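Local coordinates for GDSL-like protein (Collinsella aerofaciens ATCC 25986, PDB 7BXD), which is probably an acyl-hydrolase of the GDSL-like, SGNH-hydrolase family, cleaving ester bonds of acylated substrates, at residues Y198-I203 and A230-A235; I31-D36 and I52-H57. All coordinates share one frame; numbering follows the deposited sequence.

In the fold
The two contacts lie about 13 Å apart, centre to centre, and meet along helix 223-240. Contact 1 ties the exit of helix 197-200, which follows the edge strand 194-195, to one side of that helix. Contact 2 packs the start of helix 55-61 on strand 30-35, next to the edge strand 66-71. Between them Ile233 CD1 rests 3.5 Å from Trp54 CD2, and Ala230 CB lies 3.6 Å from His57 CB, so one helix serves contact 1 through Arg232 and packs on residues 52-57 through Ile233 and Ala230. Contact 2 is the one nearer the likely active site, since Gly35 and Asp36 open the GDS sequence whose serine is the expected nucleophile of this family.

Contact 1. Residues Y198-I203 and A230-A235; sequences YAQSGI and AHRIAA
The guanidinium of Arg232 receives the backbone O of Gln200 at its edge, slightly out of its plane, while the side chains of the two residues cross at a slant, with the amide and guanidinium planes 46° apart. Arg232 NE is the main donor, 2.8 Å from Gln200 O, with a moderately bent N-H...O angle of 144° and the nitrogen tilted out of the carbonyl plane. A second, weak bond runs from Arg232 NH2 to Gln200 OE1 at 3.4 Å, and Gln200 CB lies 3.7 Å from the same NH2. One arginine thus holds both the backbone and the side chain of a single residue. Its torsions account for this: CG stands opposite the backbone N, and a bend at chi2 (70°) swings the rest of the chain to bring NE against the carbonyl. The aliphatic part is used too, for Arg232 CG passes 3.5 Å from Ser201 O. A leucine in place of Arg232 would probably leave Gln200 O without this donor and the Gln200 amide freer to turn. Helix 223-240 makes two further contacts here: Gly202 O takes a weak bond from Arg228 NH2, and Ser201 packs on Leu229. Serine suits its position because its buried OG accepts from Ile203 N at 3.2 Å, nearly in line, and glycine suits the next because its positive phi is readily adopted without a side chain. Such an ST turn, with a glycine leaving the helical path, brings the chain out of helix 197-200, and the residue just before the turn is tied by Arg232 to the C-terminal helix of an SGNH-type alpha/beta/alpha fold.

Contact 2. Residues I31-D36 and I52-H57; sequences ICCFGD and ISWTSH
Ser53 O, gripped by both Ser56 N (3.0 Å) and Ser56 OG (2.8 Å, in the carbonyl plane), fixes the turn from which Trp54 and Thr55 press on Cys33. Ser53 OG in turn accepts from Thr55 N in an almost straight capping bond (171°), and it also bonds to Thr39 O. Trp54 takes the rotamer with CG between the backbone N and carbonyl carbon, and this directs the far rim of its indole at the strand: CH2 lies 3.4 Å from Cys33 SG. The sulfur sits obliquely to the six-membered ring, 4.4 Å from its centroid. Thr55 CG2 lies over one face of the indole near the rim and meets Cys33 CB at 3.8 Å. Cysteine, small and polarisable, lets its sulfur meet the rim of the indole in this buried place. The polar ends turn to other partners: Trp54 NE1 donates to Thr38 O, and Thr55 OG1 bonds to Asn69 of the neighbouring strand 66-71. This sulfur-aromatic contact seats a serine-capped helix start against the first strand of an SGNH-type fold, whose end runs into the GDS sequence that probably supplies the nucleophile.

Contact 1. Residues Y198-I203 and A230-A235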
loop_
_atom_site.group_PDB
_atom_site.type_symbol
_atom_site.label_atom_id
_atom_site.label_comp_id
_atom_site.label_asym_id
_atom_site.label_seq_id
_atom_site.Cartn_x
_atom_site.Cartn_y
_atom_site.Cartn_z
ATOM N N TYR A 198 -7.519 -1.440 4.674
ATOM C CA TYR A 198 -8.751 -1.714 3.932
ATOM C C TYR A 198 -9.959 -1.686 4.859
ATOM O O TYR A 198 -10.982 -1.054 4.560
ATOM C CB TYR A 198 -8.627 -3.073 3.247
ATOM C CG TYR A 198 -9.889 -3.501 2.528
ATOM C CD1 TYR A 198 -10.256 -2.968 1.284
ATOM C CD2 TYR A 198 -10.725 -4.482 3.094
ATOM C CE1 TYR A 198 -11.405 -3.418 0.623
ATOM C CE2 TYR A 198 -11.856 -4.937 2.437
ATOM C CZ TYR A 198 -12.214 -4.394 1.211
ATOM O OH TYR A 198 -13.366 -4.797 0.574
ATOM N N ALA A 199 -9.852 -2.409 5.987
ATOM C CA ALA A 199 -10.974 -2.525 6.912
ATOM C C ALA A 199 -11.034 -1.402 7.936
ATOM O O ALA A 199 -12.130 -1.132 8.451
ATOM C CB ALA A 199 -10.869 -3.865 7.654
ATOM N N GLN A 200 -9.896 -0.758 8.283
ATOM C CA GLN A 200 -9.860 0.055 9.504
ATOM C C GLN A 200 -9.064 1.349 9.374
ATOM O O GLN A 200 -8.603 1.888 10.385
ATOM C CB GLN A 200 -9.311 -0.740 10.674
ATOM C CG GLN A 200 -10.186 -1.922 11.060
ATOM C CD GLN A 200 -9.888 -2.441 12.445
ATOM O OE1 GLN A 200 -9.246 -1.769 13.254
ATOM N NE2 GLN A 200 -10.308 -3.669 12.713
ATOM N N SER A 201 -8.934 1.915 8.180
ATOM C CA SER A 201 -8.170 3.167 8.090
ATOM C C SER A 201 -8.805 4.331 8.841
ATOM O O SER A 201 -8.102 5.305 9.173
ATOM C CB SER A 201 -8.005 3.593 6.650
ATOM O OG SER A 201 -9.267 3.978 6.143
ATOM N N GLY A 202 -10.126 4.287 9.037
ATOM C CA GLY A 202 -10.851 5.369 9.671
ATOM C C GLY A 202 -11.143 6.536 8.756
ATOM O O GLY A 202 -11.554 7.603 9.245
ATOM N N ILE A 203 -10.979 6.379 7.451
ATOM C CA ILE A 203 -11.349 7.410 6.484
ATOM C C ILE A 203 -12.147 6.719 5.400
ATOM O O ILE A 203 -11.617 5.824 4.738
ATOM C CB ILE A 203 -10.121 8.087 5.857
ATOM C CG1 ILE A 203 -9.156 8.574 6.942
ATOM C CG2 ILE A 203 -10.596 9.229 4.951
ATOM C CD1 ILE A 203 -7.890 9.254 6.392
ATOM N N ALA A 230 -1.700 9.072 8.592
ATOM C CA ALA A 230 -0.441 8.863 9.301
ATOM C C ALA A 230 -0.675 8.485 10.761
ATOM O O ALA A 230 0.042 7.650 11.320
ATOM C CB ALA A 230 0.434 10.105 9.243
ATOM N N HIS A 231 -1.657 9.103 11.416
ATOM C CA HIS A 231 -1.933 8.745 12.802
ATOM C C HIS A 231 -2.407 7.304 12.913
ATOM O O HIS A 231 -1.986 6.570 13.834
ATOM C CB HIS A 231 -2.954 9.719 13.385
ATOM C CG HIS A 231 -2.367 11.050 13.760
ATOM N ND1 HIS A 231 -2.147 11.441 15.063
ATOM C CD2 HIS A 231 -1.912 12.067 12.987
ATOM C CE1 HIS A 231 -1.613 12.652 15.079
ATOM N NE2 HIS A 231 -1.457 13.056 13.834
ATOM N N ARG A 232 -3.291 6.879 12.008
ATOM C CA ARG A 232 -3.766 5.494 12.045
ATOM C C ARG A 232 -2.629 4.512 11.780
ATOM O O ARG A 232 -2.544 3.453 12.422
ATOM C CB ARG A 232 -4.904 5.300 11.031
ATOM C CG ARG A 232 -5.439 3.869 10.953
ATOM C CD ARG A 232 -6.196 3.497 12.214
ATOM N NE ARG A 232 -6.589 2.091 12.281
ATOM C CZ ARG A 232 -5.844 1.114 12.780
ATOM N NH1 ARG A 232 -4.628 1.370 13.212
ATOM N NH2 ARG A 232 -6.330 -0.140 12.856
ATOM N N ILE A 233 -1.751 4.844 10.835
ATOM C CA ILE A 233 -0.616 3.990 10.509
ATOM C C ILE A 233 0.346 3.915 11.687
ATOM O O ILE A 233 0.855 2.840 12.016
ATOM C CB ILE A 233 0.060 4.475 9.213
ATOM C CG1 ILE A 233 -0.858 4.268 8.019
ATOM C CG2 ILE A 233 1.420 3.831 9.038
ATOM C CD1 ILE A 233 -0.442 5.030 6.763
ATOM N N ALA A 234 0.613 5.048 12.342
ATOM C CA ALA A 234 1.488 5.013 13.508
ATOM C C ALA A 234 0.935 4.073 14.569
ATOM O O ALA A 234 1.688 3.296 15.173
ATOM C CB ALA A 234 1.677 6.429 14.046
ATOM N N ALA A 235 -0.367 4.160 14.846
ATOM C CA ALA A 235 -0.953 3.275 15.853
ATOM C C ALA A 235 -0.810 1.828 15.417
ATOM O O ALA A 235 -0.501 0.950 16.241
ATOM C CB ALA A 235 -2.423 3.641 16.073
#

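Contact 2. Residues I31-D36 and I52-H57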
loop_
_atom_site.group_PDB
_atom_site.type_symbol
_atom_site.label_atom_id
_atom_site.label_comp_id
_atom_site.label_asym_id
_atom_site.label_seq_id
_atom_site.Cartn_x
_atom_site.Cartn_y
_atom_site.Cartn_z
ATOM N N ILE A 31 12.546 3.541 8.318
ATOM C CA ILE A 31 11.334 2.863 7.856
ATOM C C ILE A 31 11.184 3.152 6.363
ATOM O O ILE A 31 11.018 4.315 5.969
ATOM C CB ILE A 31 10.103 3.356 8.632
ATOM C CG1 ILE A 31 10.319 3.153 10.151
ATOM C CG2 ILE A 31 8.847 2.626 8.144
ATOM C CD1 ILE A 31 9.193 3.708 11.016
ATOM N N CYS A 32 11.232 2.104 5.541
ATOM C CA CYS A 32 11.115 2.234 4.092
ATOM C C CYS A 32 9.672 1.950 3.674
ATOM O O CYS A 32 9.185 0.829 3.845
ATOM C CB CYS A 32 12.085 1.261 3.425
ATOM S SG CYS A 32 12.017 1.325 1.636
ATOM N N CYS A 33 8.979 2.985 3.156
ATOM C CA CYS A 33 7.565 2.901 2.786
ATOM C C CYS A 33 7.468 2.693 1.273
ATOM O O CYS A 33 7.711 3.630 0.488
ATOM C CB CYS A 33 6.837 4.171 3.246
ATOM S SG CYS A 33 6.954 4.394 5.041
ATOM N N PHE A 34 7.109 1.474 0.868
ATOM C CA PHE A 34 7.085 1.051 -0.523
ATOM C C PHE A 34 5.605 1.003 -0.927
ATOM O O PHE A 34 4.822 0.243 -0.330
ATOM C CB PHE A 34 7.737 -0.327 -0.561
ATOM C CG PHE A 34 8.012 -0.896 -1.930
ATOM C CD1 PHE A 34 8.327 -0.091 -3.021
ATOM C CD2 PHE A 34 8.028 -2.291 -2.096
ATOM C CE1 PHE A 34 8.658 -0.655 -4.254
ATOM C CE2 PHE A 34 8.370 -2.865 -3.329
ATOM C CZ PHE A 34 8.691 -2.051 -4.409
ATOM N N GLY A 35 5.211 1.853 -1.876
ATOM C CA GLY A 35 3.802 1.984 -2.170
ATOM C C GLY A 35 3.507 2.561 -3.541
ATOM O O GLY A 35 4.387 2.662 -4.411
ATOM N N ASP A 36 2.240 2.929 -3.729
ATOM C CA ASP A 36 1.719 3.457 -5.002
ATOM C C ASP A 36 1.422 4.955 -4.832
ATOM O O ASP A 36 2.133 5.641 -4.072
ATOM C CB ASP A 36 0.565 2.571 -5.498
ATOM C CG ASP A 36 -0.626 2.526 -4.538
ATOM O OD1 ASP A 36 -0.798 3.476 -3.726
ATOM O OD2 ASP A 36 -1.374 1.527 -4.587
ATOM N N ILE A 52 3.380 16.037 1.299
ATOM C CA ILE A 52 2.059 15.928 1.916
ATOM C C ILE A 52 1.715 14.504 2.318
ATOM O O ILE A 52 0.685 14.293 2.984
ATOM C CB ILE A 52 0.913 16.526 1.064
ATOM C CG1 ILE A 52 0.591 15.654 -0.162
ATOM C CG2 ILE A 52 1.232 17.969 0.661
ATOM C CD1 ILE A 52 -0.768 15.970 -0.774
ATOM N N SER A 53 2.513 13.515 1.916
ATOM C CA SER A 53 2.162 12.124 2.175
ATOM C C SER A 53 2.154 11.845 3.678
ATOM O O SER A 53 2.777 12.553 4.481
ATOM C CB SER A 53 3.203 11.215 1.529
ATOM O OG SER A 53 2.924 9.857 1.863
ATOM N N TRP A 54 1.451 10.772 4.057
ATOM C CA TRP A 54 1.545 10.277 5.427
ATOM C C TRP A 54 2.986 10.028 5.833
ATOM O O TRP A 54 3.318 10.120 7.030
ATOM C CB TRP A 54 0.694 9.015 5.592
ATOM C CG TRP A 54 1.038 7.884 4.674
ATOM C CD1 TRP A 54 0.484 7.641 3.434
ATOM C CD2 TRP A 54 1.978 6.817 4.904
ATOM N NE1 TRP A 54 1.015 6.489 2.898
ATOM C CE2 TRP A 54 1.933 5.962 3.774
ATOM C CE3 TRP A 54 2.837 6.483 5.970
ATOM C CZ2 TRP A 54 2.694 4.798 3.691
ATOM C CZ3 TRP A 54 3.590 5.313 5.885
ATOM C CH2 TRP A 54 3.520 4.496 4.752
ATOM N N THR A 55 3.874 9.696 4.870
ATOM C CA THR A 55 5.268 9.418 5.232
ATOM C C THR A 55 5.936 10.628 5.869
ATOM O O THR A 55 6.869 10.475 6.672
ATOM C CB THR A 55 6.083 9.003 3.999
ATOM O OG1 THR A 55 6.063 10.027 2.993
ATOM C CG2 THR A 55 5.523 7.713 3.388
ATOM N N SER A 56 5.490 11.832 5.515
ATOM C CA SER A 56 6.119 13.055 6.032
ATOM C C SER A 56 5.748 13.332 7.482
ATOM O O SER A 56 6.431 14.132 8.144
ATOM C CB SER A 56 5.733 14.264 5.168
ATOM O OG SER A 56 4.370 14.624 5.365
ATOM N N HIS A 57 4.677 12.711 7.982
ATOM C CA HIS A 57 4.233 12.892 9.357
ATOM C C HIS A 57 4.685 11.754 10.263
ATOM O O HIS A 57 4.709 11.911 11.487
ATOM C CB HIS A 57 2.693 12.930 9.404
ATOM C CG HIS A 57 2.085 14.046 8.624
ATOM N ND1 HIS A 57 1.911 15.300 9.156
ATOM C CD2 HIS A 57 1.583 14.087 7.365
ATOM C CE1 HIS A 57 1.352 16.080 8.246
ATOM N NE2 HIS A 57 1.134 15.366 7.153
#